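Local atomic coordinates of stage II sporulation protein Q (Bacillus subtilis, PDB entry 3TUF), a protein that forms, together with SpoIIIAH, a channel linking forespore and mother cell during sporulation, and takes part in forespore engulfment. Residues S48-V53 with L86-G91; K56-D61 with Y78-G83; V96-S101 with D141-N146; P111-V116 with N155-D160; S126-S131 with E168-G173. All blocks are in the same frame, centred on the assembly; numbering follows the deposited sequence.

Interaction 1 (S48-V53 with L86-G91); sequences SENVSV and LAEKDG
Antiparallel strand pairing at the border of the main beta-sheet joins Val51-Val53 to Leu86-Glu88. Ser52 and Ala87 form the hydrogen-bonded pair: Ser52 N donates to Ala87 O over 2.9 Å, and Ala87 N returns a bond to Ser52 O over 3.0 Å, reaching that oxygen nearly head-on. Val53 and Leu86, a non-hydrogen-bonded pair, send their side chains to one face of the sheet, where Leu86 CD2 lies 3.7 Å from Val53 CG2; Val51 CG2 approaches the same methyl more loosely. At the third pair the side chains of Val51 and Glu88 diverge, yet CG1 of Val51 still rests 3.9 Å from Glu88 CB. Beyond it, Asn50 and Glu88 run alongside each other in the same direction. CG stands anti to the backbone N in Glu88 (chi1 179°), which brings it to 3.5 Å from Asn50 OD1, while the amide and carboxylate planes are turned 55° apart. The carboxylate itself looks onward, OE1 accepting a hydrogen bond from Lys92 N. Gly91 N bonds to Glu88 O over 2.7 Å and closes a type I turn after the strand. Such pairing extends the antiparallel sheet characteristic of the peptidase family M23 fold.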
# COMPACT_ATOMS: atom_id res chain seq x y z
N SER A 48 -19.44 -29.17 36.49
CA SER A 48 -19.64 -29.12 35.02
C SER A 48 -21.07 -29.37 34.56
O SER A 48 -21.46 -28.91 33.51
CB SER A 48 -18.73 -30.08 34.27
OG SER A 48 -18.45 -31.20 35.08
N GLU A 49 -21.86 -30.07 35.34
CA GLU A 49 -23.22 -30.32 34.91
C GLU A 49 -24.13 -29.12 35.03
O GLU A 49 -25.11 -29.08 34.34
CB GLU A 49 -23.83 -31.43 35.72
CG GLU A 49 -23.20 -32.74 35.42
CD GLU A 49 -24.00 -33.55 34.46
OE1 GLU A 49 -25.08 -33.06 34.00
OE2 GLU A 49 -23.55 -34.67 34.16
N ASN A 50 -23.85 -28.17 35.90
CA ASN A 50 -24.76 -27.04 36.08
C ASN A 50 -24.43 -25.78 35.24
O ASN A 50 -25.06 -24.68 35.41
CB ASN A 50 -24.82 -26.69 37.56
CG ASN A 50 -26.07 -25.89 37.93
OD1 ASN A 50 -26.02 -25.11 38.88
ND2 ASN A 50 -27.17 -26.06 37.20
N VAL A 51 -23.46 -25.92 34.34
CA VAL A 51 -23.22 -24.84 33.37
C VAL A 51 -23.40 -25.29 31.95
O VAL A 51 -23.31 -26.49 31.64
CB VAL A 51 -21.87 -24.11 33.53
CG1 VAL A 51 -21.85 -23.36 34.89
CG2 VAL A 51 -20.67 -25.07 33.37
N SER A 52 -23.66 -24.30 31.08
CA SER A 52 -23.68 -24.51 29.64
C SER A 52 -22.74 -23.54 28.91
O SER A 52 -22.43 -22.48 29.40
CB SER A 52 -25.11 -24.34 29.14
OG SER A 52 -25.54 -23.03 29.48
N VAL A 53 -22.26 -23.93 27.73
CA VAL A 53 -21.52 -23.03 26.84
C VAL A 53 -22.47 -21.95 26.32
O VAL A 53 -23.44 -22.26 25.67
CB VAL A 53 -20.99 -23.83 25.65
CG1 VAL A 53 -20.30 -22.91 24.66
CG2 VAL A 53 -20.02 -24.94 26.11
N LEU A 86 -18.68 -20.05 29.45
CA LEU A 86 -19.54 -20.96 30.23
C LEU A 86 -20.33 -20.12 31.21
O LEU A 86 -19.74 -19.23 31.85
CB LEU A 86 -18.67 -21.94 31.01
CG LEU A 86 -18.05 -22.93 30.05
CD1 LEU A 86 -16.81 -23.62 30.67
CD2 LEU A 86 -19.15 -23.97 29.56
N ALA A 87 -21.64 -20.37 31.31
CA ALA A 87 -22.46 -19.70 32.39
C ALA A 87 -23.46 -20.72 32.95
O ALA A 87 -23.77 -21.70 32.25
CB ALA A 87 -23.17 -18.43 31.91
N GLU A 88 -23.88 -20.50 34.21
CA GLU A 88 -24.81 -21.33 34.96
C GLU A 88 -26.24 -20.94 34.54
O GLU A 88 -26.46 -19.77 34.18
CB GLU A 88 -24.60 -21.10 36.48
CG GLU A 88 -25.56 -21.89 37.46
CD GLU A 88 -26.91 -21.15 37.81
OE1 GLU A 88 -26.94 -19.90 37.88
OE2 GLU A 88 -27.97 -21.82 38.01
N LYS A 89 -27.20 -21.90 34.58
CA LYS A 89 -28.57 -21.60 34.13
C LYS A 89 -29.03 -20.18 34.56
O LYS A 89 -29.41 -19.37 33.73
CB LYS A 89 -29.58 -22.67 34.54
CG LYS A 89 -30.96 -22.62 33.74
CD LYS A 89 -32.11 -21.75 34.37
CE LYS A 89 -33.24 -22.59 35.01
NZ LYS A 89 -32.78 -23.46 36.15
N ASP A 90 -28.95 -19.85 35.84
CA ASP A 90 -29.49 -18.57 36.27
C ASP A 90 -28.44 -17.48 36.41
O ASP A 90 -28.71 -16.45 37.02
CB ASP A 90 -30.30 -18.76 37.55
CG ASP A 90 -31.59 -19.52 37.27
OD1 ASP A 90 -32.51 -18.93 36.68
OD2 ASP A 90 -31.66 -20.73 37.62
N GLY A 91 -27.26 -17.71 35.81
CA GLY A 91 -26.11 -16.78 35.85
C GLY A 91 -25.65 -16.47 37.27
O GLY A 91 -25.29 -15.32 37.58

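Interaction 2 (K56-D61 with Y78-G83); sequences KFYETD and YSLSKG
Tyr58 and Ser81 hold the closely fitted half of this contact: Tyr58 N donates to Ser81 O over 3.0 Å in an almost straight bond of 174°. Next to it, Leu80 sets its CD2 methyl squarely over the Tyr58 ring, 3.9 Å from the centroid and only 9° off the normal, a CH-pi contact. Phe57 presses against backbone instead. With CG anti to the backbone N (chi1 172°), the ring lies along the Lys82-Gly83 peptide, CD2 3.4 Å from Lys82 C, while Ser81 O sits over one face near the rim. A serine in place of Phe57 would remove the ring and would probably open a gap beside the Lys82-Gly83 peptide, which would lose its apolar cover. Ser81 OG reaches to 3.0 Å from Lys56 O; this serine probably occupies the place of a zinc-binding histidine of active M23 peptidases. The solvent side is looser: Lys56 is exposed, its CB pointing away from the 78-83 segment, and its NZ has a weak, long ion pair with Glu66. Lys82, by contrast, is buried, its NZ donating to Lys184 O of the SpoIIIAH chain. Tyr58 packs on Leu71 of strand 71-73, Phe57 leans on Ala175 of strand 174-176, and Tyr78-Ser79 pair with a strand of SpoIIIAH, extending the small sheet into the partner protein.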
# COMPACT_ATOMS: atom_id res chain seq x y z
N LYS A 56 -19.31 -19.87 21.77
CA LYS A 56 -18.38 -20.81 21.13
C LYS A 56 -17.23 -20.05 20.47
O LYS A 56 -17.32 -18.82 20.25
CB LYS A 56 -19.12 -21.65 20.05
CG LYS A 56 -20.12 -22.63 20.58
CD LYS A 56 -20.89 -23.25 19.36
CE LYS A 56 -22.07 -24.09 19.86
NZ LYS A 56 -22.96 -24.59 18.75
N PHE A 57 -16.16 -20.81 20.16
CA PHE A 57 -14.98 -20.33 19.53
C PHE A 57 -15.36 -20.07 18.05
O PHE A 57 -16.00 -20.87 17.44
CB PHE A 57 -13.94 -21.43 19.69
CG PHE A 57 -12.68 -21.18 18.93
CD1 PHE A 57 -12.63 -21.36 17.56
CD2 PHE A 57 -11.54 -20.77 19.59
CE1 PHE A 57 -11.41 -21.12 16.82
CE2 PHE A 57 -10.32 -20.52 18.89
CZ PHE A 57 -10.24 -20.69 17.52
N TYR A 58 -14.95 -18.93 17.50
CA TYR A 58 -15.30 -18.59 16.12
C TYR A 58 -14.72 -19.57 15.10
O TYR A 58 -13.51 -19.80 15.07
CB TYR A 58 -14.86 -17.17 15.79
CG TYR A 58 -15.42 -16.63 14.50
CD1 TYR A 58 -14.73 -16.79 13.30
CD2 TYR A 58 -16.64 -15.97 14.46
CE1 TYR A 58 -15.24 -16.31 12.11
CE2 TYR A 58 -17.16 -15.48 13.28
CZ TYR A 58 -16.45 -15.65 12.11
OH TYR A 58 -16.97 -15.17 10.93
N GLU A 59 -15.58 -20.14 14.25
CA GLU A 59 -15.12 -21.02 13.18
C GLU A 59 -15.54 -20.42 11.82
O GLU A 59 -16.72 -20.09 11.61
CB GLU A 59 -15.74 -22.42 13.36
CG GLU A 59 -15.41 -23.08 14.64
CD GLU A 59 -14.15 -23.95 14.58
OE1 GLU A 59 -13.06 -23.54 14.09
OE2 GLU A 59 -14.27 -25.09 15.08
N THR A 60 -14.58 -20.24 10.92
CA THR A 60 -14.85 -19.49 9.68
C THR A 60 -15.80 -20.21 8.71
O THR A 60 -16.43 -19.56 7.83
CB THR A 60 -13.54 -19.14 8.89
OG1 THR A 60 -13.26 -20.20 8.01
CG2 THR A 60 -12.34 -19.05 9.82
N ASP A 61 -15.89 -21.53 8.83
CA ASP A 61 -16.71 -22.35 7.96
C ASP A 61 -18.07 -22.73 8.56
O ASP A 61 -18.72 -23.62 8.06
CB ASP A 61 -15.95 -23.61 7.57
CG ASP A 61 -15.64 -24.47 8.75
OD1 ASP A 61 -16.18 -24.24 9.87
OD2 ASP A 61 -14.86 -25.40 8.56
N TYR A 78 -16.54 -5.31 17.15
CA TYR A 78 -16.71 -6.75 17.18
C TYR A 78 -15.37 -7.48 17.05
O TYR A 78 -14.48 -7.07 16.30
CB TYR A 78 -17.58 -7.15 16.01
CG TYR A 78 -18.89 -6.41 16.01
CD1 TYR A 78 -20.05 -7.03 16.44
CD2 TYR A 78 -18.97 -5.08 15.60
CE1 TYR A 78 -21.29 -6.36 16.44
CE2 TYR A 78 -20.16 -4.41 15.58
CZ TYR A 78 -21.33 -5.05 16.02
OH TYR A 78 -22.55 -4.39 16.02
N SER A 79 -15.20 -8.58 17.75
CA SER A 79 -13.94 -9.25 17.68
C SER A 79 -14.33 -10.74 17.61
O SER A 79 -15.53 -11.08 17.79
CB SER A 79 -13.11 -8.81 18.90
OG SER A 79 -12.36 -9.87 19.47
N LEU A 80 -13.39 -11.62 17.26
CA LEU A 80 -13.70 -13.04 17.02
C LEU A 80 -13.68 -13.72 18.38
O LEU A 80 -12.86 -13.33 19.19
CB LEU A 80 -12.59 -13.69 16.22
CG LEU A 80 -12.35 -13.21 14.77
CD1 LEU A 80 -11.40 -14.20 14.15
CD2 LEU A 80 -13.63 -13.09 13.98
N SER A 81 -14.53 -14.71 18.68
CA SER A 81 -14.37 -15.35 20.01
C SER A 81 -13.17 -16.35 20.01
O SER A 81 -13.15 -17.20 19.18
CB SER A 81 -15.63 -16.04 20.40
OG SER A 81 -15.34 -16.95 21.45
N LYS A 82 -12.18 -16.26 20.91
CA LYS A 82 -10.99 -17.16 20.83
C LYS A 82 -11.03 -18.31 21.84
O LYS A 82 -9.97 -19.05 22.18
CB LYS A 82 -9.70 -16.34 20.96
CG LYS A 82 -9.40 -15.47 19.70
CD LYS A 82 -9.55 -16.31 18.36
CE LYS A 82 -8.78 -15.74 17.16
NZ LYS A 82 -8.49 -16.82 16.20
N GLY A 83 -12.29 -18.49 22.31
CA GLY A 83 -12.60 -19.53 23.30
C GLY A 83 -14.09 -19.74 23.53
O GLY A 83 -14.96 -19.24 22.77

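Interaction 3 (V96-S101 with D141-N146); sequences VSASLS and DKVKQN
Gln145 grips the 96-101 segment at two points. Its NE2 donates to Ser99 O over 2.7 Å, a bent bond (139° at the hydrogen) that meets the oxygen tilted from the carbonyl plane; CG anti to the backbone N (chi1 176°) and an extended chain beyond it carry the amide across to that carbonyl. Its backbone N donates to Ser101 OG over 2.9 Å. One residue on, Asn146 N bonds to Ala98 O over 2.7 Å, nearly straight and in the carbonyl plane. Between these polar links Ala98 CB packs 3.8 Å from Val143 CG2 and also lies 3.6 Å from Lys144 O, while Ser97 CB rests on Asn146 O. Both segments are bridges between the two sheets of the M23-type fold. The 96-101 segment leads from strand 95-97 toward strand 102-110. The 141-146 segment leads back from strand 142-143, which pairs with 102-110, to strand 148-151, which pairs with 95-97. Residues near the start of the modelled chain make the second shell. Gln145 NE2 has Asn40 O as a further acceptor, Ser99 OG bonds to Ala42 O, and Glu39 OE1 accepts from Ser101 N. Leu100 packs on Leu125, and Ser99 rests on Phe167 of strand 165-171.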
# COMPACT_ATOMS: atom_id res chain seq x y z
N VAL A 96 -14.45 -21.69 39.09
CA VAL A 96 -13.66 -22.13 37.96
C VAL A 96 -12.42 -22.91 38.42
O VAL A 96 -11.81 -22.55 39.44
CB VAL A 96 -13.18 -20.89 37.29
CG1 VAL A 96 -11.94 -21.15 36.28
CG2 VAL A 96 -14.36 -20.14 36.70
N SER A 97 -12.01 -23.93 37.66
CA SER A 97 -10.85 -24.72 38.06
C SER A 97 -9.97 -25.10 36.92
O SER A 97 -10.38 -25.11 35.76
CB SER A 97 -11.29 -25.99 38.77
OG SER A 97 -12.28 -26.63 38.01
N ALA A 98 -8.76 -25.47 37.24
CA ALA A 98 -7.77 -25.68 36.22
C ALA A 98 -8.17 -26.90 35.40
O ALA A 98 -8.50 -27.99 35.92
CB ALA A 98 -6.39 -25.83 36.83
N SER A 99 -8.22 -26.66 34.09
CA SER A 99 -8.52 -27.66 33.10
C SER A 99 -7.41 -28.69 32.98
O SER A 99 -7.67 -29.82 32.62
CB SER A 99 -8.71 -26.97 31.77
OG SER A 99 -8.64 -27.91 30.72
N LEU A 100 -6.17 -28.28 33.24
CA LEU A 100 -5.04 -29.18 33.28
C LEU A 100 -4.06 -28.66 34.33
O LEU A 100 -4.14 -27.50 34.73
CB LEU A 100 -4.32 -29.23 31.94
CG LEU A 100 -4.97 -29.81 30.67
CD1 LEU A 100 -4.26 -29.26 29.47
CD2 LEU A 100 -4.98 -31.34 30.59
N SER A 101 -3.14 -29.51 34.76
CA SER A 101 -2.10 -29.11 35.69
C SER A 101 -1.01 -28.21 35.03
O SER A 101 -0.68 -28.33 33.84
CB SER A 101 -1.53 -30.35 36.34
OG SER A 101 -2.60 -31.22 36.78
N ASP A 141 2.19 -19.88 41.31
CA ASP A 141 1.47 -21.03 41.88
C ASP A 141 1.51 -22.20 40.88
O ASP A 141 1.30 -22.00 39.68
CB ASP A 141 0.02 -20.64 42.25
CG ASP A 141 -0.06 -19.78 43.53
OD1 ASP A 141 0.96 -19.71 44.22
OD2 ASP A 141 -1.13 -19.19 43.85
N LYS A 142 1.84 -23.40 41.36
CA LYS A 142 1.67 -24.65 40.62
C LYS A 142 0.25 -25.06 40.89
O LYS A 142 -0.09 -25.15 42.05
CB LYS A 142 2.51 -25.74 41.28
CG LYS A 142 3.77 -26.09 40.60
CD LYS A 142 4.83 -25.08 40.90
CE LYS A 142 5.55 -24.76 39.58
NZ LYS A 142 7.04 -24.72 39.70
N VAL A 143 -0.60 -25.33 39.90
CA VAL A 143 -1.93 -25.89 40.20
C VAL A 143 -2.06 -27.29 39.64
O VAL A 143 -1.32 -27.67 38.70
CB VAL A 143 -3.11 -25.04 39.66
CG1 VAL A 143 -3.20 -23.70 40.40
CG2 VAL A 143 -2.99 -24.79 38.20
N LYS A 144 -3.00 -28.03 40.20
CA LYS A 144 -3.36 -29.36 39.71
C LYS A 144 -4.73 -29.28 39.00
O LYS A 144 -5.53 -28.35 39.23
CB LYS A 144 -3.23 -30.48 40.81
CG LYS A 144 -3.69 -30.05 42.21
CD LYS A 144 -3.16 -30.86 43.46
CE LYS A 144 -3.39 -30.11 44.86
NZ LYS A 144 -4.82 -29.71 45.24
N GLN A 145 -4.95 -30.24 38.08
CA GLN A 145 -6.18 -30.36 37.33
C GLN A 145 -7.38 -30.38 38.28
O GLN A 145 -7.34 -31.09 39.24
CB GLN A 145 -6.10 -31.67 36.54
CG GLN A 145 -7.38 -31.96 35.80
CD GLN A 145 -7.23 -32.89 34.60
OE1 GLN A 145 -6.75 -34.02 34.72
NE2 GLN A 145 -7.69 -32.42 33.42
N ASN A 146 -8.41 -29.58 38.04
CA ASN A 146 -9.62 -29.45 38.90
C ASN A 146 -9.47 -28.64 40.17
O ASN A 146 -10.42 -28.49 40.99
CB ASN A 146 -10.26 -30.81 39.21
CG ASN A 146 -10.85 -31.40 37.97
OD1 ASN A 146 -10.28 -32.31 37.34
ND2 ASN A 146 -11.96 -30.81 37.52

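Interaction 4 (P111-V116 with N155-D160); sequences PVLGYV and NLYSED
The Tyr157 ring has Leu113 CD2 over one face, 3.7 Å from the centroid and 24° off the normal, displaced toward the CG end of the ring; Val112 CG1 approaches obliquely, 3.7 Å from Tyr157 CD1. Leu113 and Tyr157 lie alongside each other, and CG anti to the backbone N in Tyr157 (chi1 -157°) brings its ring beside that leucine. The second flat group belongs to Asn155, whose side chain comes up to the Leu113-Gly114 peptide, although the orientation of its amide is doubtful. An alanine in place of Asn155 would take away the amide and is likely to open a gap beside the Leu113-Gly114 peptide, which would lose this side chain as a neighbour, although the backbone bonds of Val112 O would stay. These are two loops of the M23-type fold: the 111-116 segment is the reversal between strands 102-110 and 116-120. The 155-160 segment precedes the strand that carries His166. Backbone atoms complete the join. Val112 O accepts from Tyr157 N over 3.2 Å, the donor standing above the carbonyl plane, and weakly from Leu156 N. A water bridges the same stretch, donating to Pro111 O over 2.9 Å and accepting from Leu156 N. Leu156 CD1 lies 3.3 Å from Pro111 O. Gln130 of strand 125-132 touches both Leu113 and Tyr157, and Asn155 touches His164 and Ser131.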
# COMPACT_ATOMS: atom_id res chain seq x y z
N PRO A 111 -9.18 -4.00 34.01
CA PRO A 111 -10.49 -3.29 34.18
C PRO A 111 -11.53 -3.62 33.10
O PRO A 111 -12.74 -3.44 33.32
CB PRO A 111 -10.11 -1.82 34.13
CG PRO A 111 -8.75 -1.82 33.23
CD PRO A 111 -8.05 -3.11 33.65
N VAL A 112 -11.07 -4.13 31.96
CA VAL A 112 -11.98 -4.54 30.90
C VAL A 112 -12.29 -6.03 30.94
O VAL A 112 -13.45 -6.43 30.81
CB VAL A 112 -11.37 -4.21 29.59
CG1 VAL A 112 -12.18 -4.85 28.39
CG2 VAL A 112 -11.27 -2.72 29.49
N LEU A 113 -11.25 -6.83 31.10
CA LEU A 113 -11.36 -8.30 31.11
C LEU A 113 -11.82 -8.97 32.45
O LEU A 113 -12.20 -10.14 32.46
CB LEU A 113 -10.03 -8.92 30.63
CG LEU A 113 -9.57 -8.55 29.21
CD1 LEU A 113 -8.24 -9.31 28.73
CD2 LEU A 113 -10.73 -8.76 28.22
N GLY A 114 -11.85 -8.24 33.56
CA GLY A 114 -11.99 -8.85 34.92
C GLY A 114 -10.64 -9.48 35.31
O GLY A 114 -9.57 -9.20 34.71
N TYR A 115 -10.64 -10.35 36.29
CA TYR A 115 -9.41 -11.14 36.49
C TYR A 115 -9.02 -12.06 35.35
O TYR A 115 -9.88 -12.62 34.67
CB TYR A 115 -9.55 -11.98 37.72
CG TYR A 115 -9.17 -11.23 38.94
CD1 TYR A 115 -7.82 -11.19 39.37
CD2 TYR A 115 -10.16 -10.60 39.74
CE1 TYR A 115 -7.46 -10.53 40.59
CE2 TYR A 115 -9.82 -9.93 40.95
CZ TYR A 115 -8.47 -9.92 41.34
OH TYR A 115 -8.16 -9.29 42.51
N VAL A 116 -7.74 -12.23 35.13
CA VAL A 116 -7.33 -13.05 34.01
C VAL A 116 -6.29 -13.93 34.60
O VAL A 116 -5.38 -13.42 35.27
CB VAL A 116 -6.66 -12.24 32.85
CG1 VAL A 116 -6.10 -13.19 31.75
CG2 VAL A 116 -7.61 -11.16 32.22
N ASN A 155 -18.18 -8.84 33.09
CA ASN A 155 -17.09 -8.28 32.35
C ASN A 155 -17.49 -7.08 31.61
O ASN A 155 -18.65 -6.98 31.18
CB ASN A 155 -16.81 -9.21 31.18
CG ASN A 155 -15.42 -9.50 31.09
OD1 ASN A 155 -14.62 -8.92 31.89
ND2 ASN A 155 -15.06 -10.40 30.21
N LEU A 156 -16.53 -6.23 31.30
CA LEU A 156 -16.81 -5.17 30.32
C LEU A 156 -16.76 -5.70 28.89
O LEU A 156 -17.64 -5.43 28.09
CB LEU A 156 -15.90 -3.95 30.53
CG LEU A 156 -16.42 -3.07 31.69
CD1 LEU A 156 -15.39 -1.98 32.05
CD2 LEU A 156 -17.85 -2.49 31.45
N TYR A 157 -15.74 -6.51 28.63
CA TYR A 157 -15.44 -7.07 27.32
C TYR A 157 -16.64 -7.77 26.62
O TYR A 157 -17.07 -7.37 25.52
CB TYR A 157 -14.26 -8.01 27.49
CG TYR A 157 -13.46 -8.26 26.24
CD1 TYR A 157 -12.73 -7.22 25.62
CD2 TYR A 157 -13.40 -9.53 25.68
CE1 TYR A 157 -11.98 -7.44 24.50
CE2 TYR A 157 -12.66 -9.77 24.55
CZ TYR A 157 -11.95 -8.73 23.96
OH TYR A 157 -11.23 -9.00 22.83
N SER A 158 -17.20 -8.79 27.26
CA SER A 158 -18.37 -9.41 26.71
C SER A 158 -19.53 -9.27 27.68
O SER A 158 -19.80 -10.18 28.43
CB SER A 158 -18.09 -10.89 26.35
OG SER A 158 -17.03 -11.43 27.16
N GLU A 159 -20.23 -8.15 27.70
CA GLU A 159 -21.31 -8.04 28.71
C GLU A 159 -22.39 -9.02 28.38
O GLU A 159 -23.13 -9.43 29.27
CB GLU A 159 -21.93 -6.66 28.81
CG GLU A 159 -21.05 -5.55 28.26
CD GLU A 159 -21.19 -4.27 29.06
OE1 GLU A 159 -22.34 -3.93 29.43
OE2 GLU A 159 -20.14 -3.62 29.30
N ASP A 160 -22.46 -9.38 27.09
CA ASP A 160 -23.48 -10.30 26.55
C ASP A 160 -23.45 -11.76 27.08
O ASP A 160 -24.44 -12.46 26.99
CB ASP A 160 -23.51 -10.27 24.98
CG ASP A 160 -22.39 -11.12 24.34
OD1 ASP A 160 -22.66 -12.28 23.99
OD2 ASP A 160 -21.23 -10.64 24.19
O HOH W 1 -14.45 -5.82 33.51

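Interaction 5 (S126-S131 with E168-G173); sequences STVYQS and EIRKDG
Val128 and Arg170 cross obliquely on one face of the antiparallel pair, CG2 of the valine 4.1 Å from NH1 of the arginine. Glu168 shares that face: its CB stands 3.9 Å from Val128 CB. The arginine chain, bent at chi3 (113°), folds back along its own strand and brings the guanidinium toward the Glu168 carboxylate; the two form a salt bridge, whose exact length is doubtful because the OE1 position is less sure. The other carboxylate oxygen, OE2, is hydrogen-bonded to His166 NE2. The opposite face carries Thr127 and Ile169, whose CG2 methyls face each other loosely at 4.4 Å, while Thr127 CG2 comes to 3.3 Å from Glu168 O. Four backbone bonds lock the register, two each for the Ser126-Arg170 and Val128-Glu168 pairs; the shortest runs from Val128 N to Glu168 O, 2.8 Å. At the far end a water joins Ser126 OG, at 2.8 Å, to Gly173 N, to which it is the acceptor. Strand 116-120 borders 126-130 on its other side, with Glu118 touching Ser126 and Val128. Strand 165-171 pairs in addition with 84-88 and with 174-176, which places this buried ladder in the middle of the main sheet.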
# COMPACT_ATOMS: atom_id res chain seq x y z
N SER A 126 -1.15 -23.94 26.87
CA SER A 126 -1.49 -23.16 28.04
C SER A 126 -2.97 -22.81 27.99
O SER A 126 -3.60 -22.84 26.92
CB SER A 126 -0.62 -21.90 28.05
OG SER A 126 -1.04 -21.08 27.00
N THR A 127 -3.55 -22.50 29.14
CA THR A 127 -4.97 -22.19 29.20
C THR A 127 -5.25 -20.86 29.82
O THR A 127 -4.48 -20.40 30.68
CB THR A 127 -5.77 -23.23 30.02
OG1 THR A 127 -4.97 -23.73 31.11
CG2 THR A 127 -6.20 -24.33 29.15
N VAL A 128 -6.37 -20.27 29.45
CA VAL A 128 -6.68 -18.88 29.86
C VAL A 128 -8.09 -18.84 30.43
O VAL A 128 -9.08 -19.37 29.87
CB VAL A 128 -6.49 -17.85 28.68
CG1 VAL A 128 -6.83 -16.36 29.06
CG2 VAL A 128 -5.06 -17.94 28.11
N TYR A 129 -8.18 -18.21 31.59
CA TYR A 129 -9.44 -18.09 32.27
C TYR A 129 -9.54 -16.64 32.56
O TYR A 129 -8.58 -16.04 33.09
CB TYR A 129 -9.36 -18.85 33.57
CG TYR A 129 -8.76 -20.23 33.41
CD1 TYR A 129 -7.37 -20.39 33.28
CD2 TYR A 129 -9.57 -21.37 33.37
CE1 TYR A 129 -6.77 -21.65 33.12
CE2 TYR A 129 -8.99 -22.67 33.20
CZ TYR A 129 -7.58 -22.77 33.08
OH TYR A 129 -7.01 -24.01 32.91
N GLN A 130 -10.70 -16.07 32.26
CA GLN A 130 -10.80 -14.64 32.19
C GLN A 130 -12.24 -14.31 32.42
O GLN A 130 -13.06 -15.18 32.30
CB GLN A 130 -10.27 -14.22 30.80
CG GLN A 130 -11.22 -13.39 30.00
CD GLN A 130 -10.65 -12.89 28.70
OE1 GLN A 130 -9.40 -13.01 28.44
NE2 GLN A 130 -11.55 -12.33 27.85
N SER A 131 -12.58 -13.06 32.75
CA SER A 131 -13.92 -12.69 33.34
C SER A 131 -14.22 -13.09 34.82
O SER A 131 -15.35 -12.89 35.34
CB SER A 131 -15.10 -13.06 32.46
OG SER A 131 -16.14 -12.09 32.67
N GLU A 168 -9.85 -20.50 27.27
CA GLU A 168 -9.11 -20.66 26.04
C GLU A 168 -8.01 -21.68 26.22
O GLU A 168 -7.48 -21.83 27.35
CB GLU A 168 -8.52 -19.30 25.64
CG GLU A 168 -9.56 -18.24 25.27
CD GLU A 168 -8.89 -16.94 24.86
OE1 GLU A 168 -7.61 -16.96 24.82
OE2 GLU A 168 -9.60 -15.90 24.58
N ILE A 169 -7.68 -22.40 25.14
CA ILE A 169 -6.51 -23.31 25.11
C ILE A 169 -5.78 -22.73 23.99
O ILE A 169 -6.41 -22.44 22.94
CB ILE A 169 -6.80 -24.78 24.64
CG1 ILE A 169 -8.10 -25.31 25.17
CG2 ILE A 169 -5.70 -25.75 25.02
CD1 ILE A 169 -9.22 -24.69 24.38
N ARG A 170 -4.46 -22.57 24.19
CA ARG A 170 -3.55 -22.01 23.20
C ARG A 170 -2.35 -22.93 23.09
O ARG A 170 -1.89 -23.51 24.10
CB ARG A 170 -3.05 -20.61 23.62
CG ARG A 170 -4.16 -19.67 24.06
CD ARG A 170 -3.74 -18.26 24.15
NE ARG A 170 -4.47 -17.58 23.11
CZ ARG A 170 -5.19 -16.49 23.30
NH1 ARG A 170 -5.22 -15.93 24.53
NH2 ARG A 170 -5.86 -15.96 22.25
N LYS A 171 -1.86 -23.09 21.86
CA LYS A 171 -0.62 -23.81 21.61
C LYS A 171 0.35 -22.84 20.98
O LYS A 171 0.05 -22.19 19.94
CB LYS A 171 -0.84 -25.03 20.72
CG LYS A 171 0.42 -25.58 20.08
CD LYS A 171 1.21 -26.50 20.99
CE LYS A 171 2.22 -27.29 20.14
NZ LYS A 171 3.56 -27.35 20.80
N ASP A 172 1.50 -22.73 21.62
CA ASP A 172 2.47 -21.69 21.33
C ASP A 172 1.80 -20.35 21.05
O ASP A 172 2.12 -19.70 20.08
CB ASP A 172 3.38 -22.12 20.18
CG ASP A 172 4.06 -23.41 20.48
OD1 ASP A 172 4.87 -23.46 21.43
OD2 ASP A 172 3.72 -24.40 19.83
N GLY A 173 0.87 -19.95 21.91
CA GLY A 173 0.22 -18.65 21.79
C GLY A 173 -1.06 -18.59 20.97
O GLY A 173 -1.85 -17.66 21.14
O HOH W 2 0.18 -21.47 24.52

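Interaction 5 is the hub. Its strand 165-171 is the sheet neighbour of strand 84-88, the inner strand of interaction 1, although the centres lie about 20 Å apart. Interaction 2 packs against it directly, Lys82 O 3.2 Å from Glu168 CG; interaction 3 joins it through Ser99 N and Tyr129 OH, 3.1 Å apart and probably hydrogen-bonded; interaction 4 rests on Gln130. Interactions 2 and 3 lie on opposite sides of the chain centre, about 25 Å between centres. Ser81, Asn155 and Glu168, with His164 and His166, probably lie in the region that corresponds to the M23 peptidase site, apparently degenerate here, with Glu168 bonded to His166 and Asn155 touching His164. Interaction 2 also faces SpoIIIAH.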